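Local coordinates for MdcE (Pseudomonas aeruginosa, PDB 5VIP), which is the gamma subunit of biotin-independent malonate decarboxylase and probably acts as a transferase in the decarboxylation of malonyl groups carried on the acyl carrier protein, at residues A[147-152]-A[248-253]. Residues are numbered along the deposited sequence; the frame is centred on the assembly and turned at random.
Sequences PLIGLL and GEALAD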
loop_
_atom_site.group_PDB
_atom_site.type_symbol
_atom_site.label_atom_id
_atom_site.label_comp_id
_atom_site.label_asym_id
_atom_site.label_seq_id
_atom_site.Cartn_x
_atom_site.Cartn_y
_atom_site.Cartn_z
ATOM N N PRO A 147 6.685 -17.732 -1.609
ATOM C CA PRO A 147 5.267 -17.791 -1.261
ATOM C C PRO A 147 4.993 -16.877 -0.076
ATOM O O PRO A 147 5.668 -16.989 0.949
ATOM C CB PRO A 147 5.043 -19.267 -0.903
ATOM C CG PRO A 147 6.193 -20.001 -1.561
ATOM C CD PRO A 147 7.345 -19.045 -1.500
ATOM N N LEU A 148 4.040 -15.963 -0.228
ATOM C CA LEU A 148 3.604 -15.120 0.880
ATOM C C LEU A 148 2.215 -15.510 1.306
ATOM O O LEU A 148 1.297 -15.556 0.481
ATOM C CB LEU A 148 3.572 -13.640 0.506
ATOM C CG LEU A 148 4.805 -12.765 0.570
ATOM C CD1 LEU A 148 5.872 -13.304 -0.376
ATOM C CD2 LEU A 148 4.368 -11.356 0.160
ATOM N N ILE A 149 2.057 -15.755 2.597
ATOM C CA ILE A 149 0.755 -16.063 3.158
ATOM C C ILE A 149 0.468 -15.104 4.286
ATOM O O ILE A 149 1.292 -14.933 5.200
ATOM C CB ILE A 149 0.679 -17.528 3.684
ATOM C CG1 ILE A 149 0.958 -18.514 2.544
ATOM C CG2 ILE A 149 -0.676 -17.799 4.277
ATOM C CD1 ILE A 149 1.294 -19.915 3.007
ATOM N N GLY A 150 -0.705 -14.478 4.233
ATOM C CA GLY A 150 -1.122 -13.589 5.300
ATOM C C GLY A 150 -2.115 -14.288 6.220
ATOM O O GLY A 150 -3.177 -14.713 5.771
ATOM N N LEU A 151 -1.781 -14.397 7.505
ATOM C CA LEU A 151 -2.685 -15.027 8.461
ATOM C C LEU A 151 -3.305 -13.975 9.370
ATOM O O LEU A 151 -2.625 -13.382 10.200
ATOM C CB LEU A 151 -1.945 -16.081 9.287
ATOM C CG LEU A 151 -2.819 -16.770 10.338
ATOM C CD1 LEU A 151 -3.906 -17.601 9.661
ATOM C CD2 LEU A 151 -1.980 -17.629 11.278
ATOM N N LEU A 152 -4.595 -13.715 9.188
ATOM C CA LEU A 152 -5.254 -12.663 9.955
ATOM C C LEU A 152 -5.798 -13.233 11.256
ATOM O O LEU A 152 -6.785 -13.956 11.225
ATOM C CB LEU A 152 -6.401 -12.041 9.149
ATOM C CG LEU A 152 -6.121 -11.671 7.682
ATOM C CD1 LEU A 152 -7.229 -10.796 7.112
ATOM C CD2 LEU A 152 -4.766 -11.016 7.515
ATOM N N GLY A 248 -0.032 -25.083 5.317
ATOM C CA GLY A 248 0.594 -26.068 4.452
ATOM C C GLY A 248 -0.110 -26.179 3.112
ATOM O O GLY A 248 0.532 -26.236 2.060
ATOM N N GLU A 249 -1.438 -26.206 3.142
ATOM C CA GLU A 249 -2.206 -26.300 1.908
ATOM C C GLU A 249 -2.124 -25.011 1.071
ATOM O O GLU A 249 -2.118 -25.061 -0.158
ATOM C CB GLU A 249 -3.657 -26.652 2.227
ATOM C CG GLU A 249 -3.783 -28.057 2.811
ATOM C CD GLU A 249 -5.142 -28.347 3.407
ATOM O OE1 GLU A 249 -6.073 -27.525 3.232
ATOM O OE2 GLU A 249 -5.277 -29.409 4.051
ATOM N N ALA A 250 -2.050 -23.866 1.737
ATOM C CA ALA A 250 -1.882 -22.599 1.031
ATOM C C ALA A 250 -0.540 -22.591 0.307
ATOM O O ALA A 250 -0.454 -22.229 -0.858
ATOM C CB ALA A 250 -1.995 -21.427 2.000
ATOM N N LEU A 251 0.496 -23.037 1.010
ATOM C CA LEU A 251 1.843 -23.123 0.469
ATOM C C LEU A 251 1.886 -24.034 -0.756
ATOM O O LEU A 251 2.439 -23.675 -1.803
ATOM C CB LEU A 251 2.800 -23.619 1.557
ATOM C CG LEU A 251 4.266 -23.807 1.200
ATOM C CD1 LEU A 251 4.810 -22.518 0.613
ATOM C CD2 LEU A 251 5.058 -24.208 2.439
ATOM N N ALA A 252 1.283 -25.212 -0.621
ATOM C CA ALA A 252 1.171 -26.155 -1.728
ATOM C C ALA A 252 0.416 -25.545 -2.899
ATOM O O ALA A 252 0.795 -25.733 -4.056
ATOM C CB ALA A 252 0.480 -27.448 -1.260
ATOM N N ASP A 253 -0.651 -24.808 -2.597
ATOM C CA ASP A 253 -1.488 -24.190 -3.627
ATOM C C ASP A 253 -0.759 -23.081 -4.402
ATOM O O ASP A 253 -1.012 -22.871 -5.589
ATOM C CB ASP A 253 -2.774 -23.634 -2.993
ATOM C CG ASP A 253 -3.765 -23.150 -4.027
ATOM O OD1 ASP A 253 -4.434 -23.998 -4.657
ATOM O OD2 ASP A 253 -3.876 -21.924 -4.220
#
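Ile149 and Pro147 on the strand side meet Ala250 and Leu251 of helix 237-254 through purely apolar packing, without a hydrogen bond between the segments. Ile149 touches with the end of its longer branch: CD1 lies 3.8 Å from Ala250 CB and 4.3 Å from Leu251 CB. Ile149 CD1 also rests 3.8 Å from Leu251 N, so it sits against the helix backbone where these two residues join. With CG1 opposite the carbonyl carbon (chi1 -59°) and the chain nearly extended beyond it (chi2 164°), CD1 is carried out to the helix. Leu251 supplies the second patch. Its CB points neither toward the strand nor away from it, but its end comes nearer: CG is anti to the backbone N (chi1 179°), and Leu251 CD1 reaches the proline ring, 3.6 Å from both Pro147 CB and Pro147 CG. Around these four buried residues, Leu247 and Ile254 extend the helix face against Ile149, and Ile172 of the adjoining strand touches both Ile149 and Ala250. Near the end of the helix, Asp253 OD2 forms a salt bridge with Arg170 of strand 170-174. Strand 148-152 runs parallel between strands 106-113 and 170-174, and the contact is the helix-on-sheet packing of an alpha/beta core, as in the crotonase-like fold of carboxyltransferase relatives.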